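Local structure of oxidoreductase, Gfo/Idh/MocA family (Vibrio cholerae, 1XEA) at residues Ala98-Cys103 and Ser295-Glu300; Trp149-His154 and Ile169-Ser174; Glu29-Thr34 and Val49-Thr54; Phe82-Gly87 and Glu108-His113; Pro116-Phe121 and Asp269-Asp274. The protein probably works as an NAD(P)-dependent oxidoreductase, holding a dinucleotide cofactor in its Rossmann domain, although its substrate is not established. All blocks are in the same frame, centred on the assembly; numbering follows the deposited sequence.

Contact 1 of 5, residues Ala98-Cys103 and Ser295-Glu300; sequences ASAQEC and SHQLAE
A100 and Q297 bring their CA atoms to 5.0 Å where the first turn of helix 100-112, in the Rossmann domain, meets the long helix 286-311. A100 points into this junction, and its single methyl suits so close an approach: CB lies 3.7 Å from E300 CB and 4.1 Å from Q297 CG. E300 bends at its second torsion (chi2 -61°), which lays its CG against A100 and carries OE2 to S99, 3.6 Å from the CA of that serine. The carboxylate is tied elsewhere, by a salt bridge from OE2 to R161 and a hydrogen bond between OE1 and Q304. S99 is the N-cap of helix 100-112: its OG accepts a weak bond from E102 N and also donates to E102 OE2. One turn on, C103 offers sulfur, polarisable enough to lie well beside an aromatic ring. Its SG sits obliquely against the imidazole of H296, 3.9 Å from the ring centroid and 3.5 Å from CG.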
# COMPACT_ATOMS: atom_id res chain seq x y z
N ALA A 98 -19.20 -33.57 10.45
CA ALA A 98 -17.99 -34.09 9.81
C ALA A 98 -18.25 -34.87 8.54
O ALA A 98 -17.31 -35.31 7.87
CB ALA A 98 -17.23 -34.95 10.80
N SER A 99 -19.52 -35.05 8.18
CA SER A 99 -19.84 -35.79 6.97
C SER A 99 -21.08 -35.21 6.31
O SER A 99 -21.88 -34.54 6.96
CB SER A 99 -20.07 -37.26 7.28
OG SER A 99 -21.24 -37.45 8.05
N ALA A 100 -21.23 -35.47 5.01
CA ALA A 100 -22.38 -34.98 4.27
C ALA A 100 -23.61 -35.78 4.65
O ALA A 100 -24.72 -35.25 4.70
CB ALA A 100 -22.13 -35.10 2.77
N GLN A 101 -23.40 -37.06 4.94
CA GLN A 101 -24.48 -37.95 5.33
C GLN A 101 -25.23 -37.35 6.52
O GLN A 101 -26.45 -37.17 6.47
CB GLN A 101 -23.93 -39.33 5.70
CG GLN A 101 -24.99 -40.36 6.09
CD GLN A 101 -25.99 -40.63 4.97
OE1 GLN A 101 -25.65 -41.23 3.95
NE2 GLN A 101 -27.23 -40.19 5.16
N GLU A 102 -24.50 -37.03 7.59
CA GLU A 102 -25.09 -36.44 8.78
C GLU A 102 -25.81 -35.15 8.42
O GLU A 102 -26.91 -34.89 8.90
CB GLU A 102 -24.01 -36.13 9.82
CG GLU A 102 -23.21 -37.35 10.24
CD GLU A 102 -22.30 -37.09 11.42
OE1 GLU A 102 -22.81 -36.86 12.54
OE2 GLU A 102 -21.06 -37.12 11.24
N CYS A 103 -25.18 -34.36 7.56
CA CYS A 103 -25.77 -33.10 7.11
C CYS A 103 -27.10 -33.38 6.47
O CYS A 103 -28.11 -32.77 6.82
CB CYS A 103 -24.84 -32.41 6.11
SG CYS A 103 -23.39 -31.59 6.85
N SER A 295 -22.42 -27.17 -0.02
CA SER A 295 -21.07 -26.90 0.48
C SER A 295 -20.51 -28.05 1.33
O SER A 295 -19.31 -28.35 1.27
CB SER A 295 -21.04 -25.59 1.27
OG SER A 295 -21.39 -24.52 0.43
N HIS A 296 -21.37 -28.67 2.13
CA HIS A 296 -20.91 -29.79 2.92
C HIS A 296 -20.79 -31.02 2.04
O HIS A 296 -19.91 -31.84 2.24
CB HIS A 296 -21.85 -30.06 4.10
CG HIS A 296 -21.81 -29.01 5.16
ND1 HIS A 296 -22.52 -27.83 5.07
CD2 HIS A 296 -21.13 -28.95 6.33
CE1 HIS A 296 -22.28 -27.10 6.14
NE2 HIS A 296 -21.44 -27.75 6.92
N GLN A 297 -21.66 -31.15 1.05
CA GLN A 297 -21.56 -32.30 0.18
C GLN A 297 -20.28 -32.19 -0.64
O GLN A 297 -19.59 -33.18 -0.88
CB GLN A 297 -22.79 -32.41 -0.73
CG GLN A 297 -24.09 -32.66 0.05
CD GLN A 297 -25.34 -32.68 -0.83
OE1 GLN A 297 -25.51 -31.83 -1.71
NE2 GLN A 297 -26.21 -33.65 -0.58
N LEU A 298 -19.94 -30.97 -1.05
CA LEU A 298 -18.73 -30.72 -1.82
C LEU A 298 -17.48 -31.01 -0.96
O LEU A 298 -16.51 -31.61 -1.43
CB LEU A 298 -18.68 -29.27 -2.30
CG LEU A 298 -18.14 -29.00 -3.71
CD1 LEU A 298 -17.59 -27.59 -3.72
CD2 LEU A 298 -17.07 -29.99 -4.11
N ALA A 299 -17.52 -30.56 0.29
CA ALA A 299 -16.40 -30.79 1.19
C ALA A 299 -16.18 -32.29 1.33
O ALA A 299 -15.04 -32.76 1.34
CB ALA A 299 -16.70 -30.18 2.55
N GLU A 300 -17.27 -33.04 1.43
CA GLU A 300 -17.18 -34.49 1.55
C GLU A 300 -16.44 -35.05 0.34
O GLU A 300 -15.46 -35.79 0.49
CB GLU A 300 -18.59 -35.10 1.60
CG GLU A 300 -18.96 -35.68 2.95
CD GLU A 300 -18.04 -36.81 3.36
OE1 GLU A 300 -17.90 -37.77 2.57
OE2 GLU A 300 -17.46 -36.73 4.47

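Contact 2 of 5, residues Trp149-His154 and Ile169-Ser174; sequences WEKHRH and IHPLDS
Helix 160-175 packs along a face of the mixed sheet, and the contact is made where W149 and K151, on strand 146-152, meet H170, P171 and S174. The local axes run antiparallel (175°), 8.1 Å apart. W149 provides the broad surface. Its chi1 of -156° sets CG anti to the backbone N, and the indole reaches under the helix, where S174 CB lies over one face, 3.5 Å from the centroid of the six-membered ring. P171 CA makes an off-centre CH-pi contact with the five-membered ring, and P171 CB is 3.7 Å from W149 CD1. The polar end of the indole finds its partner on a neighbouring strand, NE1 bonding to E224. Proline suits the kink in this helix, since it has no N-H to give to the turn before. The carbonyl O of H170 is gripped twice, by S174 N at 3.0 Å and by S174 OG at 2.8 Å; the hydroxyl is turned to its own helix while CB faces the indole. K151 adds apolar length, with CD 4.2 Å from P171 CD. Such a helix laid on a mostly antiparallel sheet is an alpha+beta arrangement, as in the domain accompanying the Rossmann domain in Gfo/Idh/MocA proteins.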
# COMPACT_ATOMS: atom_id res chain seq x y z
N TRP A 149 -11.43 -16.62 -3.63
CA TRP A 149 -11.32 -16.45 -2.20
C TRP A 149 -10.06 -17.18 -1.72
O TRP A 149 -9.97 -18.40 -1.82
CB TRP A 149 -12.58 -17.02 -1.53
CG TRP A 149 -12.86 -16.41 -0.20
CD1 TRP A 149 -12.08 -16.51 0.93
CD2 TRP A 149 -13.96 -15.58 0.14
NE1 TRP A 149 -12.63 -15.78 1.94
CE2 TRP A 149 -13.79 -15.20 1.49
CE3 TRP A 149 -15.08 -15.11 -0.56
CZ2 TRP A 149 -14.70 -14.37 2.15
CZ3 TRP A 149 -15.97 -14.28 0.10
CH2 TRP A 149 -15.78 -13.93 1.44
N GLU A 150 -9.08 -16.43 -1.23
CA GLU A 150 -7.84 -17.00 -0.71
C GLU A 150 -7.80 -16.85 0.81
O GLU A 150 -8.10 -15.78 1.35
CB GLU A 150 -6.63 -16.27 -1.31
CG GLU A 150 -6.51 -16.35 -2.82
CD GLU A 150 -5.28 -15.63 -3.37
OE1 GLU A 150 -4.15 -15.98 -2.98
OE2 GLU A 150 -5.46 -14.71 -4.21
N LYS A 151 -7.45 -17.92 1.50
CA LYS A 151 -7.35 -17.88 2.95
C LYS A 151 -6.15 -18.74 3.28
O LYS A 151 -6.23 -19.97 3.24
CB LYS A 151 -8.60 -18.46 3.61
CG LYS A 151 -8.66 -18.21 5.10
CD LYS A 151 -9.90 -18.83 5.72
CE LYS A 151 -10.07 -18.40 7.16
NZ LYS A 151 -8.87 -18.74 7.98
N HIS A 152 -5.04 -18.09 3.60
CA HIS A 152 -3.81 -18.82 3.89
C HIS A 152 -3.38 -18.71 5.35
O HIS A 152 -3.78 -17.79 6.06
CB HIS A 152 -2.68 -18.32 2.98
CG HIS A 152 -3.05 -18.22 1.52
ND1 HIS A 152 -3.94 -19.08 0.92
CD2 HIS A 152 -2.62 -17.38 0.55
CE1 HIS A 152 -4.05 -18.77 -0.36
NE2 HIS A 152 -3.26 -17.75 -0.61
N ARG A 153 -2.57 -19.68 5.78
CA ARG A 153 -2.03 -19.73 7.14
C ARG A 153 -0.53 -19.97 7.01
O ARG A 153 -0.05 -20.51 6.01
CB ARG A 153 -2.61 -20.91 7.94
CG ARG A 153 -4.03 -20.76 8.42
CD ARG A 153 -4.10 -20.62 9.94
NE ARG A 153 -5.38 -20.03 10.37
CZ ARG A 153 -6.57 -20.58 10.16
NH1 ARG A 153 -6.67 -21.74 9.53
NH2 ARG A 153 -7.67 -19.95 10.55
N HIS A 154 0.21 -19.56 8.04
CA HIS A 154 1.65 -19.76 8.07
C HIS A 154 1.98 -21.00 8.89
O HIS A 154 1.57 -21.11 10.04
CB HIS A 154 2.33 -18.55 8.70
CG HIS A 154 3.77 -18.78 9.02
ND1 HIS A 154 4.69 -19.18 8.08
CD2 HIS A 154 4.46 -18.63 10.18
CE1 HIS A 154 5.89 -19.27 8.64
NE2 HIS A 154 5.77 -18.94 9.91
N ILE A 169 -13.65 -25.07 4.28
CA ILE A 169 -15.07 -24.89 4.06
C ILE A 169 -15.42 -23.41 4.06
O ILE A 169 -16.41 -23.01 3.47
CB ILE A 169 -15.89 -25.63 5.13
CG1 ILE A 169 -17.34 -25.79 4.66
CG2 ILE A 169 -15.84 -24.87 6.44
CD1 ILE A 169 -18.06 -26.91 5.34
N HIS A 170 -14.61 -22.60 4.73
CA HIS A 170 -14.87 -21.18 4.77
C HIS A 170 -14.77 -20.61 3.36
O HIS A 170 -15.76 -20.16 2.79
CB HIS A 170 -13.88 -20.47 5.68
CG HIS A 170 -14.36 -20.34 7.09
ND1 HIS A 170 -15.60 -19.84 7.42
CD2 HIS A 170 -13.76 -20.65 8.27
CE1 HIS A 170 -15.75 -19.85 8.73
NE2 HIS A 170 -14.65 -20.34 9.27
N PRO A 171 -13.56 -20.64 2.76
CA PRO A 171 -13.45 -20.09 1.40
C PRO A 171 -14.28 -20.83 0.37
O PRO A 171 -14.85 -20.22 -0.54
CB PRO A 171 -11.95 -20.19 1.12
CG PRO A 171 -11.52 -21.36 1.93
CD PRO A 171 -12.27 -21.16 3.23
N LEU A 172 -14.36 -22.15 0.52
CA LEU A 172 -15.12 -22.97 -0.41
C LEU A 172 -16.59 -22.53 -0.48
O LEU A 172 -17.11 -22.24 -1.56
CB LEU A 172 -15.05 -24.44 -0.01
CG LEU A 172 -15.66 -25.42 -1.02
CD1 LEU A 172 -14.80 -25.44 -2.29
CD2 LEU A 172 -15.75 -26.80 -0.41
N ASP A 173 -17.24 -22.47 0.67
CA ASP A 173 -18.64 -22.06 0.73
C ASP A 173 -18.82 -20.62 0.26
O ASP A 173 -19.73 -20.32 -0.52
CB ASP A 173 -19.19 -22.15 2.15
CG ASP A 173 -20.57 -21.51 2.29
OD1 ASP A 173 -21.57 -22.10 1.83
OD2 ASP A 173 -20.66 -20.39 2.83
N SER A 174 -17.97 -19.73 0.75
CA SER A 174 -18.05 -18.31 0.39
C SER A 174 -18.06 -18.07 -1.10
O SER A 174 -18.56 -17.06 -1.58
CB SER A 174 -16.89 -17.55 1.02
OG SER A 174 -16.93 -17.65 2.43

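Contact 3 of 5, residues Glu29-Thr34 and Val49-Thr54; sequences ELVLCT and VSATCT
Strand 28-33 is an outermost strand of the parallel Rossmann sheet, and beside its V31 and C33 runs the loop 49-54, reached after helix 37-46. The two pieces head much the same way, 30° apart, and pair residue by residue: V31 with A51, L32 with T52, C33 with C53. A51 presents a small methyl to the fork of V31, with CB 3.5 Å from CG1 and 3.6 Å from CG2. L32 and V49 cross at about a right angle, L32 CD1 lying 3.6 Å from V49 CG2. Further along, the small cysteines let the backbones draw close, and C33 CB comes 4.1 Å from C53 CB. The clear hydrogen bond is T34 N to C53 O, 3.3 Å long and bent to 152° at the hydrogen. C53 O also receives a CA-H...O contact from C33, and a like contact joins T54 CA to T34 O at 3.4 Å. With one clear hydrogen bond beside CA-H...O contacts and methyl packing, cohesion here probably owes much to burial of apolar surface.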
# COMPACT_ATOMS: atom_id res chain seq x y z
N GLU A 29 -32.91 -12.64 25.69
CA GLU A 29 -32.52 -13.19 26.97
C GLU A 29 -31.68 -14.41 26.65
O GLU A 29 -32.04 -15.20 25.78
CB GLU A 29 -33.75 -13.56 27.82
CG GLU A 29 -33.43 -14.22 29.17
CD GLU A 29 -34.59 -14.14 30.17
OE1 GLU A 29 -34.55 -14.86 31.20
OE2 GLU A 29 -35.54 -13.36 29.92
N LEU A 30 -30.54 -14.53 27.31
CA LEU A 30 -29.64 -15.65 27.08
C LEU A 30 -29.74 -16.73 28.13
O LEU A 30 -30.11 -16.48 29.28
CB LEU A 30 -28.19 -15.15 27.01
CG LEU A 30 -27.58 -14.93 25.62
CD1 LEU A 30 -26.22 -14.28 25.77
CD2 LEU A 30 -27.46 -16.26 24.88
N VAL A 31 -29.41 -17.95 27.73
CA VAL A 31 -29.44 -19.09 28.62
C VAL A 31 -28.17 -19.88 28.37
O VAL A 31 -28.12 -20.71 27.47
CB VAL A 31 -30.69 -19.98 28.37
CG1 VAL A 31 -30.73 -21.10 29.39
CG2 VAL A 31 -31.97 -19.14 28.46
N LEU A 32 -27.13 -19.62 29.16
CA LEU A 32 -25.87 -20.32 28.97
C LEU A 32 -25.94 -21.78 29.38
O LEU A 32 -26.64 -22.16 30.33
CB LEU A 32 -24.75 -19.62 29.73
CG LEU A 32 -24.44 -18.19 29.28
CD1 LEU A 32 -23.21 -17.69 29.99
CD2 LEU A 32 -24.23 -18.14 27.77
N CYS A 33 -25.22 -22.61 28.64
CA CYS A 33 -25.19 -24.04 28.90
C CYS A 33 -23.91 -24.67 28.38
O CYS A 33 -23.53 -24.49 27.22
CB CYS A 33 -26.36 -24.72 28.23
SG CYS A 33 -26.21 -26.51 28.26
N THR A 34 -23.24 -25.42 29.25
CA THR A 34 -22.01 -26.07 28.85
C THR A 34 -21.63 -27.13 29.88
O THR A 34 -22.04 -27.05 31.04
CB THR A 34 -20.87 -25.02 28.68
OG1 THR A 34 -19.69 -25.66 28.19
CG2 THR A 34 -20.58 -24.33 29.99
N VAL A 49 -25.73 -13.30 33.47
CA VAL A 49 -26.85 -14.11 33.00
C VAL A 49 -27.32 -14.99 34.14
O VAL A 49 -26.51 -15.57 34.86
CB VAL A 49 -26.47 -15.01 31.82
CG1 VAL A 49 -25.96 -14.17 30.66
CG2 VAL A 49 -25.44 -16.03 32.25
N SER A 50 -28.64 -15.11 34.28
CA SER A 50 -29.21 -15.93 35.34
C SER A 50 -29.43 -17.37 34.90
O SER A 50 -29.02 -18.30 35.58
CB SER A 50 -30.53 -15.32 35.80
OG SER A 50 -30.33 -13.98 36.24
N ALA A 51 -30.09 -17.53 33.76
CA ALA A 51 -30.38 -18.86 33.22
C ALA A 51 -29.10 -19.66 32.96
O ALA A 51 -28.52 -19.58 31.88
CB ALA A 51 -31.19 -18.73 31.93
N THR A 52 -28.67 -20.43 33.96
CA THR A 52 -27.47 -21.25 33.83
C THR A 52 -27.88 -22.70 33.68
O THR A 52 -28.98 -23.07 34.09
CB THR A 52 -26.56 -21.11 35.06
OG1 THR A 52 -26.22 -19.73 35.23
CG2 THR A 52 -25.29 -21.92 34.88
N CYS A 53 -27.01 -23.52 33.11
CA CYS A 53 -27.36 -24.91 32.86
C CYS A 53 -26.15 -25.74 32.46
O CYS A 53 -25.23 -25.23 31.82
CB CYS A 53 -28.41 -24.90 31.75
SG CYS A 53 -29.13 -26.46 31.25
N THR A 54 -26.13 -27.01 32.82
CA THR A 54 -25.00 -27.87 32.46
C THR A 54 -25.38 -28.97 31.49
O THR A 54 -24.56 -29.41 30.67
CB THR A 54 -24.36 -28.52 33.70
OG1 THR A 54 -23.80 -27.51 34.54
CG2 THR A 54 -23.25 -29.49 33.29

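Contact 4 of 5, residues Phe82-Gly87 and Glu108-His113; sequences FFLHLG and ELAEKH
L109, packed against L84, has a carbonyl oxygen that accepts two weak hydrogen bonds where helix 100-112 runs out, from K112 N at 3.0 Å and from H113 N at 3.3 Å. Two neighbouring helices of the Rossmann fold, 76-85 and 100-112, meet here by their C-terminal turns. The inner part is aliphatic. L84 points at the other helix and sends its branched end to A110, CD2 lying 3.9 Å from the methyl CB, while L84 CB is 4.2 Å from L109 CD2. A small alanine opposite a leucine lets the helices come near, and the CA atoms of L84 and A110 are 5.8 Å apart. L84 also touches T90 of strand 90-93, so the leucine fills the layer between helices and sheet. Toward the outside, two histidines take over. H113 is the first residue to leave helical geometry, and its chi1 of -66° turns the imidazole back over helix 76-85, where H85 CA lies over one face, 3.8 Å from the ring centroid. The chain leaves helix 76-85 nearby through G87, whose positive phi favours glycine. H85 itself carries its ring anti to the backbone N (chi1 176°), out to its partner; the two imidazole planes are inclined by 34°, their centroids 4.6 Å apart, with H113 CE1 at the edge of the H85 ring.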
# COMPACT_ATOMS: atom_id res chain seq x y z
N PHE A 82 -31.66 -33.36 18.61
CA PHE A 82 -32.43 -33.22 19.84
C PHE A 82 -33.43 -32.07 19.83
O PHE A 82 -34.63 -32.28 20.02
CB PHE A 82 -31.50 -33.05 21.04
CG PHE A 82 -32.22 -32.98 22.36
CD1 PHE A 82 -32.99 -34.06 22.80
CD2 PHE A 82 -32.13 -31.85 23.16
CE1 PHE A 82 -33.65 -34.01 24.02
CE2 PHE A 82 -32.79 -31.79 24.39
CZ PHE A 82 -33.55 -32.88 24.82
N PHE A 83 -32.94 -30.86 19.59
CA PHE A 83 -33.84 -29.72 19.57
C PHE A 83 -34.64 -29.64 18.29
O PHE A 83 -35.72 -29.04 18.27
CB PHE A 83 -33.05 -28.43 19.78
CG PHE A 83 -32.26 -28.41 21.04
CD1 PHE A 83 -30.98 -28.95 21.08
CD2 PHE A 83 -32.80 -27.88 22.21
CE1 PHE A 83 -30.25 -28.96 22.26
CE2 PHE A 83 -32.07 -27.88 23.39
CZ PHE A 83 -30.79 -28.42 23.42
N LEU A 84 -34.12 -30.24 17.23
CA LEU A 84 -34.84 -30.23 15.97
C LEU A 84 -36.12 -31.04 16.10
O LEU A 84 -37.16 -30.69 15.54
CB LEU A 84 -33.98 -30.80 14.85
CG LEU A 84 -32.94 -29.82 14.31
CD1 LEU A 84 -32.13 -30.52 13.24
CD2 LEU A 84 -33.64 -28.59 13.73
N HIS A 85 -36.05 -32.14 16.86
CA HIS A 85 -37.21 -32.97 17.06
C HIS A 85 -38.20 -32.27 18.01
O HIS A 85 -39.42 -32.30 17.80
CB HIS A 85 -36.79 -34.34 17.61
CG HIS A 85 -37.95 -35.22 17.95
ND1 HIS A 85 -39.22 -35.03 17.44
CD2 HIS A 85 -38.05 -36.27 18.80
CE1 HIS A 85 -40.05 -35.91 17.97
NE2 HIS A 85 -39.36 -36.68 18.80
N LEU A 86 -37.66 -31.64 19.05
CA LEU A 86 -38.47 -30.91 20.01
C LEU A 86 -39.13 -29.71 19.33
O LEU A 86 -39.86 -28.95 19.96
CB LEU A 86 -37.61 -30.41 21.16
CG LEU A 86 -36.90 -31.51 21.95
CD1 LEU A 86 -35.79 -30.90 22.81
CD2 LEU A 86 -37.91 -32.25 22.80
N GLY A 87 -38.86 -29.55 18.03
CA GLY A 87 -39.44 -28.45 17.28
C GLY A 87 -38.95 -27.07 17.68
O GLY A 87 -39.75 -26.19 18.05
N GLU A 108 -32.96 -33.35 6.54
CA GLU A 108 -34.14 -34.14 6.24
C GLU A 108 -35.01 -34.10 7.50
O GLU A 108 -36.20 -33.84 7.42
CB GLU A 108 -33.76 -35.58 5.88
CG GLU A 108 -33.86 -35.91 4.39
CD GLU A 108 -33.44 -37.34 4.04
OE1 GLU A 108 -33.91 -38.29 4.71
OE2 GLU A 108 -32.64 -37.52 3.09
N LEU A 109 -34.38 -34.33 8.65
CA LEU A 109 -35.06 -34.32 9.94
C LEU A 109 -35.75 -32.99 10.21
O LEU A 109 -36.92 -32.96 10.60
CB LEU A 109 -34.05 -34.60 11.05
CG LEU A 109 -34.52 -34.41 12.51
CD1 LEU A 109 -35.70 -35.32 12.82
CD2 LEU A 109 -33.37 -34.72 13.46
N ALA A 110 -35.01 -31.90 10.03
CA ALA A 110 -35.54 -30.56 10.27
C ALA A 110 -36.75 -30.26 9.38
O ALA A 110 -37.65 -29.53 9.79
CB ALA A 110 -34.44 -29.53 10.03
N GLU A 111 -36.75 -30.81 8.17
CA GLU A 111 -37.86 -30.61 7.23
C GLU A 111 -39.13 -31.31 7.69
O GLU A 111 -40.23 -30.86 7.38
CB GLU A 111 -37.48 -31.11 5.84
CG GLU A 111 -36.54 -30.18 5.08
CD GLU A 111 -36.22 -30.67 3.67
OE1 GLU A 111 -37.18 -30.99 2.92
OE2 GLU A 111 -35.01 -30.71 3.31
N LYS A 112 -38.97 -32.41 8.42
CA LYS A 112 -40.14 -33.13 8.92
C LYS A 112 -40.83 -32.31 10.00
O LYS A 112 -42.04 -32.14 9.98
CB LYS A 112 -39.74 -34.49 9.49
CG LYS A 112 -39.32 -35.52 8.45
CD LYS A 112 -39.00 -36.85 9.12
CE LYS A 112 -40.24 -37.47 9.75
NZ LYS A 112 -41.30 -37.72 8.74
N HIS A 113 -40.04 -31.80 10.95
CA HIS A 113 -40.59 -31.01 12.05
C HIS A 113 -40.81 -29.55 11.68
O HIS A 113 -41.19 -28.73 12.52
CB HIS A 113 -39.68 -31.14 13.27
CG HIS A 113 -39.65 -32.53 13.84
ND1 HIS A 113 -40.75 -33.12 14.42
CD2 HIS A 113 -38.66 -33.46 13.87
CE1 HIS A 113 -40.44 -34.35 14.79
NE2 HIS A 113 -39.18 -34.58 14.47

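Contact 5 of 5, residues Pro116-Phe121 and Asp269-Asp274; sequences PLYVGF and DAMVQD
Y118 OH donates a 2.6 Å hydrogen bond to D274 OD2, joining the strand 117-120 to helix 268-281. The carboxylate oxygen accepts through its anti lone pair and lies in the plane of the phenol at its edge, while the ring and carboxylate planes stand 69° apart. Tyrosine suits the place because its long flat side chain spans the gap and still ends in a donor. Beside this bond, M271, a selenomethionine, sets CG 4.0 Å from Y118 CE2 at the ring edge. Its chain then turns at chi3 (55°), with SE 3.7 Å from both G120 CA and F121 N; G120, lacking a side chain, leaves room beside the strand for the end of this long side chain. Further out, H125 touches both Y118 and M271, and Y18 of helix 12-22 packs on M271. The axes of strand and helix lie antiparallel (175°) and 10.2 Å apart, a helix-on-strand packing in which a helix from late in the chain returns to an outermost strand of the parallel Rossmann sheet.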
# COMPACT_ATOMS: atom_id res chain seq x y z
N PRO A 116 -36.36 -24.55 11.37
CA PRO A 116 -35.25 -23.97 10.62
C PRO A 116 -33.93 -24.38 11.26
O PRO A 116 -33.78 -24.36 12.48
CB PRO A 116 -35.51 -22.49 10.75
CG PRO A 116 -35.98 -22.39 12.15
CD PRO A 116 -36.96 -23.54 12.26
N LEU A 117 -32.99 -24.77 10.41
CA LEU A 117 -31.66 -25.18 10.83
C LEU A 117 -30.68 -24.25 10.11
O LEU A 117 -30.46 -24.36 8.91
CB LEU A 117 -31.40 -26.63 10.42
CG LEU A 117 -29.99 -27.17 10.66
CD1 LEU A 117 -29.66 -27.14 12.15
CD2 LEU A 117 -29.92 -28.59 10.13
N TYR A 118 -30.11 -23.32 10.87
CA TYR A 118 -29.18 -22.34 10.34
C TYR A 118 -27.73 -22.72 10.58
O TYR A 118 -27.35 -23.07 11.71
CB TYR A 118 -29.46 -21.00 11.02
CG TYR A 118 -28.96 -19.80 10.27
CD1 TYR A 118 -29.78 -19.16 9.33
CD2 TYR A 118 -27.70 -19.27 10.54
CE1 TYR A 118 -29.35 -18.02 8.68
CE2 TYR A 118 -27.26 -18.13 9.88
CZ TYR A 118 -28.09 -17.50 8.95
OH TYR A 118 -27.67 -16.36 8.31
N VAL A 119 -26.90 -22.64 9.54
CA VAL A 119 -25.48 -22.95 9.67
C VAL A 119 -24.68 -21.64 9.75
O VAL A 119 -24.94 -20.70 9.00
CB VAL A 119 -24.97 -23.79 8.48
CG1 VAL A 119 -23.51 -24.11 8.68
CG2 VAL A 119 -25.78 -25.08 8.36
N GLY A 120 -23.70 -21.60 10.65
CA GLY A 120 -22.90 -20.40 10.83
C GLY A 120 -21.76 -20.15 9.86
O GLY A 120 -20.63 -20.57 10.10
N PHE A 121 -22.06 -19.43 8.79
CA PHE A 121 -21.06 -19.09 7.78
C PHE A 121 -20.93 -17.58 7.75
O PHE A 121 -21.51 -16.91 6.89
CB PHE A 121 -21.51 -19.58 6.41
CG PHE A 121 -21.37 -21.06 6.21
CD1 PHE A 121 -22.50 -21.85 5.97
CD2 PHE A 121 -20.11 -21.65 6.14
CE1 PHE A 121 -22.37 -23.20 5.65
CE2 PHE A 121 -19.96 -23.00 5.83
CZ PHE A 121 -21.09 -23.78 5.58
N ASP A 269 -22.13 -9.82 13.58
CA ASP A 269 -23.37 -9.11 13.91
C ASP A 269 -24.41 -9.28 12.81
O ASP A 269 -25.58 -9.51 13.08
CB ASP A 269 -23.10 -7.61 14.13
CG ASP A 269 -22.21 -7.33 15.33
OD1 ASP A 269 -22.07 -6.15 15.73
OD2 ASP A 269 -21.64 -8.29 15.89
N ALA A 270 -23.97 -9.16 11.55
CA ALA A 270 -24.89 -9.29 10.42
C ALA A 270 -25.50 -10.68 10.35
O ALA A 270 -26.67 -10.83 10.02
CB ALA A 270 -24.16 -8.97 9.14
N MSE A 271 -24.69 -11.69 10.64
CA MSE A 271 -25.15 -13.06 10.60
C MSE A 271 -26.17 -13.28 11.72
O MSE A 271 -27.27 -13.76 11.47
CB MSE A 271 -23.97 -14.01 10.75
CG MSE A 271 -24.37 -15.47 10.66
SE MSE A 271 -22.95 -16.67 11.12
CE MSE A 271 -22.53 -15.97 12.89
N VAL A 272 -25.81 -12.92 12.95
CA VAL A 272 -26.71 -13.10 14.08
C VAL A 272 -28.07 -12.48 13.79
O VAL A 272 -29.11 -13.02 14.16
CB VAL A 272 -26.11 -12.49 15.35
CG1 VAL A 272 -27.11 -12.57 16.49
CG2 VAL A 272 -24.84 -13.25 15.72
N GLN A 273 -28.05 -11.35 13.11
CA GLN A 273 -29.27 -10.66 12.72
C GLN A 273 -30.12 -11.59 11.85
O GLN A 273 -31.27 -11.87 12.17
CB GLN A 273 -28.90 -9.42 11.91
CG GLN A 273 -30.04 -8.91 11.08
CD GLN A 273 -30.89 -7.95 11.86
OE1 GLN A 273 -30.70 -6.73 11.76
NE2 GLN A 273 -31.81 -8.48 12.67
N ASP A 274 -29.56 -12.05 10.73
CA ASP A 274 -30.26 -12.94 9.81
C ASP A 274 -30.76 -14.15 10.58
O ASP A 274 -31.90 -14.55 10.42
CB ASP A 274 -29.30 -13.38 8.68
CG ASP A 274 -30.02 -14.03 7.49
OD1 ASP A 274 -31.05 -13.47 7.05
OD2 ASP A 274 -29.54 -15.07 6.98

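How the contacts relate
Contacts 3 and 4 close first along the chain, each local and within the Rossmann domain; contact 3 lies at the strand 28-33 border of its sheet, and contact 5 reaches the other border, strand 117-120, about 20 Å away between centres. Contacts 1 and 4 share helix 100-112, one at its start and one at its end, about 19 Å apart between centres. Contacts 1 and 5 bring the late helices 286-311 and 268-281 back to the Rossmann domain, spanning the stretch that holds contact 2. F121 and H296 pack together, F121 also touches D173 and I169, and S295 probably hydrogen-bonds D173. Contacts 1, 2 and 5 thus meet where the Rossmann domain joins the rest of the chain, contact 2 on the mixed-sheet side.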